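Local coordinates for protein acetylserotonin O-methyltransferase (Homo sapiens, PDB 4A6D) that catalyses the last step of melatonin synthesis, transferring a methyl group from S-adenosyl-L-methionine to the hydroxyl of N-acetylserotonin, at residues L247-R252 / G278-E283; R327-K332 / D339-R344. All coordinates share one frame; numbering follows the deposited sequence.

Interaction 1 of 2, residues L247-R252 / G278-E283; sequences LYILAR and GILVIE. With SAM (S-adenosylmethionine), chain D.
Arg252 N closes the run of backbone bonds between 247-252 and 278-283, donating to Ile282 O at 3.0 Å. Arg252 CB packs near the methionyl CG and carboxylate of S-adenosylmethionine; Arg252 CG comes within 3.8 Å of Glu283 OE1; Arg252 CD lies 3.2 Å from the cofactor's O. Bends at chi2 (136°) and chi3 carry NE and CZ past the same O and set the cofactor's OXT at the guanidinium edge, near its plane; Arg252 NH1 donates to the cofactor's O at 3.2 Å and also reaches Leu160 O. A leucine here would probably leave the cofactor carboxylate without this charged mate and Leu160 O without this donor. The strands form a right-handed beta-alpha-beta crossover through helix 259-272, part of the Rossmann-like methyltransferase sheet, and run parallel, 11° apart. Ala251 O accepts a hydrogen bond from the cofactor's amino N at 2.8 Å. On the face carrying Leu247 and Ala251, Ile249 CG2 meets Ile282 CD1, side by side; on the other face Leu250 CD1 touches Ile279 CD1 at 3.9 Å. Glu283 OE2 accepts from His255 N and from a water whose oxygen lies 2.6 Å from Leu250 O, to which it also donates.

Interaction 2 of 2, residues R327-K332 / D339-R344; sequences RDFQFK and DAILAR. With SO4 (sulfate ion), chain E.
Phe329 and Ile341 make the tight spot of this antiparallel beta hairpin at one edge of the methyltransferase sheet, with 329-332 outermost. Phe329 CG stands anti to the backbone N (chi1 175°), which swings the ring back toward the partner strand until CE2 lies 3.5 Å from Ile341 CG2, the side chains crossing at a slant. Beside them Ile341 CG1 packs on Phe331 CB at 3.7 Å. Leu321 of helix 314-324 touches both Phe329 and Ile341, and His318 stacks on the Phe329 ring, so the helix covers much of this side, though Phe331 remains exposed. The other face is looser along 327-332: Gln330 and Lys332, near Phe175, are exposed, while Leu342 and Ala340 opposite them are buried. Lys332 and Ala340 pair through both backbone bonds, as do Arg327 and Arg344. Between Arg327 and Gln330 the register slips by one residue, a beta bulge. There Gln330 N reaches Leu342 O at 3.1 Å with a bent N-H...O angle of 137°, and a water donates to Asp328 O and Leu342 O. Two amides of the bulge and His318 NE2 hold a sulfate, probably from the crystallisation liquor: Asp328 N donates to its O3, and Phe329 N to its O2 at 2.8 Å.

In the fold
Followed from the N terminus, the chain passes through the mostly helical dimerisation region and the first three strands of the Rossmann-like sheet before reaching strand 247-251. Interaction 1 closes the loop that runs out through helix 259-272 and back along 278-283. The chain then leaves through helices 294-305 and 314-324, and interaction 2 closes a much shorter loop, the six-residue turn between 327-332 and 339-344. The contacts follow in series, neither nested nor crossed. They share one sheet, because 339-344 lies antiparallel against 278-283: Val281 N probably bonds to Ile341 O at 2.7 Å. Together they tie the cofactor-binding middle of the sheet to its hairpin edge.

Interaction 1 of 2, residues L247-R252 / G278-E283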
# COMPACT_ATOMS: atom_id res chain seq x y z
N LEU A 247 -0.32 31.92 24.82
CA LEU A 247 -0.23 30.52 24.41
C LEU A 247 0.39 30.36 23.04
O LEU A 247 -0.05 30.99 22.06
CB LEU A 247 -1.62 29.85 24.46
CG LEU A 247 -1.72 28.38 24.06
CD1 LEU A 247 -1.16 27.47 25.12
CD2 LEU A 247 -3.15 28.01 23.74
N TYR A 248 1.42 29.51 22.95
CA TYR A 248 2.03 29.12 21.68
C TYR A 248 1.57 27.69 21.35
O TYR A 248 1.67 26.82 22.21
CB TYR A 248 3.56 29.25 21.72
CG TYR A 248 3.99 30.71 21.81
CD1 TYR A 248 4.15 31.48 20.65
CD2 TYR A 248 4.14 31.35 23.04
CE1 TYR A 248 4.46 32.83 20.72
CE2 TYR A 248 4.46 32.71 23.12
CZ TYR A 248 4.61 33.44 21.96
OH TYR A 248 4.98 34.76 22.01
N ILE A 249 0.99 27.47 20.16
CA ILE A 249 0.49 26.16 19.72
C ILE A 249 1.47 25.54 18.72
O ILE A 249 1.82 26.20 17.75
CB ILE A 249 -0.95 26.24 19.13
CG1 ILE A 249 -1.92 27.00 20.07
CG2 ILE A 249 -1.47 24.84 18.71
CD1 ILE A 249 -3.38 27.27 19.51
N LEU A 250 1.91 24.31 18.97
CA LEU A 250 2.80 23.60 18.03
C LEU A 250 2.10 22.31 17.57
O LEU A 250 2.17 21.29 18.27
CB LEU A 250 4.19 23.29 18.62
CG LEU A 250 5.21 24.41 18.79
CD1 LEU A 250 6.42 23.90 19.53
CD2 LEU A 250 5.70 24.93 17.45
N ALA A 251 1.31 22.40 16.47
CA ALA A 251 0.57 21.23 15.93
C ALA A 251 1.36 20.68 14.75
O ALA A 251 1.60 21.40 13.78
CB ALA A 251 -0.84 21.62 15.50
N ARG A 252 1.84 19.43 14.89
CA ARG A 252 2.64 18.72 13.89
C ARG A 252 3.89 19.50 13.47
O ARG A 252 4.25 19.53 12.29
CB ARG A 252 1.79 18.29 12.69
CG ARG A 252 0.76 17.19 13.00
CD ARG A 252 -0.52 17.58 12.32
NE ARG A 252 -0.86 16.68 11.23
CZ ARG A 252 -1.69 16.99 10.23
NH1 ARG A 252 -2.19 18.21 10.13
NH2 ARG A 252 -1.99 16.08 9.31
N GLY A 278 1.64 29.52 28.23
CA GLY A 278 1.51 28.12 27.89
C GLY A 278 2.04 27.73 26.53
O GLY A 278 2.15 28.55 25.61
N ILE A 279 2.31 26.44 26.39
CA ILE A 279 2.72 25.81 25.14
C ILE A 279 1.80 24.60 24.94
O ILE A 279 1.71 23.75 25.81
CB ILE A 279 4.23 25.50 25.03
CG1 ILE A 279 4.56 24.92 23.63
CG2 ILE A 279 4.72 24.59 26.20
CD1 ILE A 279 5.88 24.93 23.28
N LEU A 280 1.05 24.61 23.82
CA LEU A 280 0.13 23.55 23.48
C LEU A 280 0.72 22.78 22.33
O LEU A 280 0.83 23.32 21.23
CB LEU A 280 -1.28 24.08 23.12
CG LEU A 280 -2.33 22.98 22.77
CD1 LEU A 280 -2.66 22.11 23.98
CD2 LEU A 280 -3.59 23.58 22.22
N VAL A 281 1.17 21.55 22.61
CA VAL A 281 1.80 20.65 21.65
C VAL A 281 0.74 19.65 21.20
O VAL A 281 0.10 19.02 22.05
CB VAL A 281 3.07 19.96 22.22
CG1 VAL A 281 3.59 18.86 21.28
CG2 VAL A 281 4.16 21.01 22.53
N ILE A 282 0.49 19.60 19.88
CA ILE A 282 -0.53 18.71 19.32
C ILE A 282 0.16 17.73 18.40
O ILE A 282 0.64 18.12 17.35
CB ILE A 282 -1.71 19.45 18.63
CG1 ILE A 282 -2.46 20.31 19.66
CG2 ILE A 282 -2.66 18.42 17.92
CD1 ILE A 282 -3.29 21.36 19.09
N GLU A 283 0.25 16.48 18.86
CA GLU A 283 0.91 15.39 18.16
C GLU A 283 0.21 14.06 18.47
O GLU A 283 -0.56 13.97 19.42
CB GLU A 283 2.42 15.31 18.56
CG GLU A 283 3.31 16.51 18.24
CD GLU A 283 3.74 16.70 16.80
OE1 GLU A 283 3.04 16.20 15.90
OE2 GLU A 283 4.73 17.43 16.57
N SAM D . 0.28 23.20 12.10
CA SAM D . -0.24 22.75 10.79
C SAM D . -1.14 21.50 10.79
O SAM D . -0.98 20.68 11.67
OXT SAM D . -2.04 21.27 9.91
CB SAM D . 0.94 22.63 9.86
CG SAM D . 1.88 21.46 10.21
SD SAM D . 3.18 21.39 8.93
CE SAM D . 3.81 19.78 9.21
C5' SAM D . 4.59 22.26 9.70
C4' SAM D . 4.35 23.75 9.43
O4' SAM D . 5.50 24.40 9.93
C3' SAM D . 4.26 24.08 7.89
O3' SAM D . 3.10 24.88 7.60
C2' SAM D . 5.62 24.79 7.62
O2' SAM D . 5.67 25.76 6.58
C1' SAM D . 5.89 25.43 8.99
N9 SAM D . 7.32 25.77 9.20
C8 SAM D . 8.41 24.94 8.94
N7 SAM D . 9.51 25.55 9.25
C5 SAM D . 9.22 26.84 9.68
C6 SAM D . 9.96 27.96 10.11
N6 SAM D . 11.30 27.85 10.23
N1 SAM D . 9.29 29.10 10.51
C2 SAM D . 7.96 29.22 10.39
N3 SAM D . 7.23 28.17 9.97
C4 SAM D . 7.79 26.98 9.67
O HOH W 1 4.33 20.02 17.64

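Interaction 2 of 2, residues R327-K332 / D339-R344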
# COMPACT_ATOMS: atom_id res chain seq x y z
N ARG A 327 7.06 23.76 32.95
CA ARG A 327 6.65 22.99 34.12
C ARG A 327 5.17 22.66 33.96
O ARG A 327 4.58 23.04 32.95
CB ARG A 327 6.90 23.82 35.43
CG ARG A 327 8.38 24.23 35.70
CD ARG A 327 9.27 23.06 36.13
NE ARG A 327 10.69 23.44 36.27
CZ ARG A 327 11.63 23.24 35.35
NH1 ARG A 327 11.33 22.66 34.19
NH2 ARG A 327 12.88 23.61 35.58
N ASP A 328 4.56 21.97 34.94
CA ASP A 328 3.15 21.54 34.95
C ASP A 328 2.72 20.77 33.69
O ASP A 328 1.61 20.99 33.18
CB ASP A 328 2.19 22.70 35.28
CG ASP A 328 2.53 23.48 36.54
OD1 ASP A 328 2.98 22.85 37.53
OD2 ASP A 328 2.33 24.72 36.54
N PHE A 329 3.61 19.89 33.19
CA PHE A 329 3.38 19.03 32.03
C PHE A 329 2.16 18.14 32.28
O PHE A 329 2.03 17.51 33.35
CB PHE A 329 4.62 18.16 31.75
CG PHE A 329 4.44 17.14 30.64
CD1 PHE A 329 3.96 15.85 30.92
CD2 PHE A 329 4.78 17.44 29.33
CE1 PHE A 329 3.80 14.91 29.91
CE2 PHE A 329 4.58 16.50 28.31
CZ PHE A 329 4.10 15.25 28.62
N GLN A 330 1.25 18.11 31.30
CA GLN A 330 0.00 17.33 31.28
C GLN A 330 -0.24 16.98 29.82
O GLN A 330 0.09 17.77 28.93
CB GLN A 330 -1.19 18.16 31.79
CG GLN A 330 -1.25 18.37 33.31
CD GLN A 330 -1.76 19.73 33.74
OE1 GLN A 330 -2.61 20.35 33.10
NE2 GLN A 330 -1.23 20.22 34.86
N PHE A 331 -0.76 15.79 29.57
CA PHE A 331 -1.13 15.34 28.23
C PHE A 331 -2.53 14.76 28.34
O PHE A 331 -2.94 14.37 29.43
CB PHE A 331 -0.12 14.32 27.66
CG PHE A 331 -0.18 12.93 28.27
CD1 PHE A 331 0.57 12.62 29.40
CD2 PHE A 331 -0.94 11.92 27.69
CE1 PHE A 331 0.56 11.31 29.93
CE2 PHE A 331 -0.98 10.63 28.24
CZ PHE A 331 -0.22 10.33 29.35
N LYS A 332 -3.27 14.74 27.23
CA LYS A 332 -4.61 14.18 27.21
C LYS A 332 -4.71 13.32 25.97
O LYS A 332 -4.44 13.82 24.87
CB LYS A 332 -5.69 15.27 27.21
CG LYS A 332 -5.77 16.13 28.50
CD LYS A 332 -6.61 15.50 29.62
CE LYS A 332 -6.37 16.13 30.98
NZ LYS A 332 -7.04 17.45 31.11
N ASP A 339 -3.35 13.97 19.79
CA ASP A 339 -3.51 14.20 21.22
C ASP A 339 -3.04 15.61 21.56
O ASP A 339 -2.51 16.32 20.70
CB ASP A 339 -2.76 13.12 22.03
CG ASP A 339 -3.16 11.70 21.66
OD1 ASP A 339 -4.33 11.31 21.94
OD2 ASP A 339 -2.30 10.96 21.11
N ALA A 340 -3.21 16.01 22.81
CA ALA A 340 -2.79 17.36 23.24
C ALA A 340 -1.91 17.30 24.46
O ALA A 340 -2.18 16.54 25.39
CB ALA A 340 -4.01 18.20 23.55
N ILE A 341 -0.85 18.10 24.46
CA ILE A 341 0.08 18.31 25.59
C ILE A 341 0.07 19.80 25.90
O ILE A 341 0.23 20.62 24.99
CB ILE A 341 1.54 17.90 25.25
CG1 ILE A 341 1.68 16.39 25.14
CG2 ILE A 341 2.54 18.50 26.29
CD1 ILE A 341 2.82 16.01 24.39
N LEU A 342 -0.07 20.14 27.20
CA LEU A 342 0.04 21.50 27.69
C LEU A 342 1.04 21.59 28.84
O LEU A 342 0.94 20.82 29.80
CB LEU A 342 -1.33 22.03 28.13
CG LEU A 342 -1.36 23.42 28.75
CD1 LEU A 342 -1.18 24.46 27.68
CD2 LEU A 342 -2.69 23.66 29.47
N ALA A 343 1.99 22.52 28.73
CA ALA A 343 2.97 22.85 29.77
C ALA A 343 2.98 24.38 29.98
O ALA A 343 2.54 25.14 29.11
CB ALA A 343 4.36 22.34 29.40
N ARG A 344 3.46 24.83 31.13
CA ARG A 344 3.41 26.24 31.45
C ARG A 344 4.76 26.79 31.84
O ARG A 344 5.66 26.02 32.16
CB ARG A 344 2.44 26.46 32.63
CG ARG A 344 1.12 25.67 32.54
CD ARG A 344 0.21 26.22 31.45
NE ARG A 344 -0.20 27.58 31.76
CZ ARG A 344 -1.33 27.90 32.37
NH1 ARG A 344 -2.20 26.95 32.71
NH2 ARG A 344 -1.60 29.16 32.65
S SO4 E . 6.76 19.18 35.75
O1 SO4 E . 6.13 18.00 36.35
O2 SO4 E . 6.07 19.46 34.49
O3 SO4 E . 6.72 20.37 36.64
O4 SO4 E . 8.17 18.87 35.45
O HOH W 2 -0.38 22.26 32.12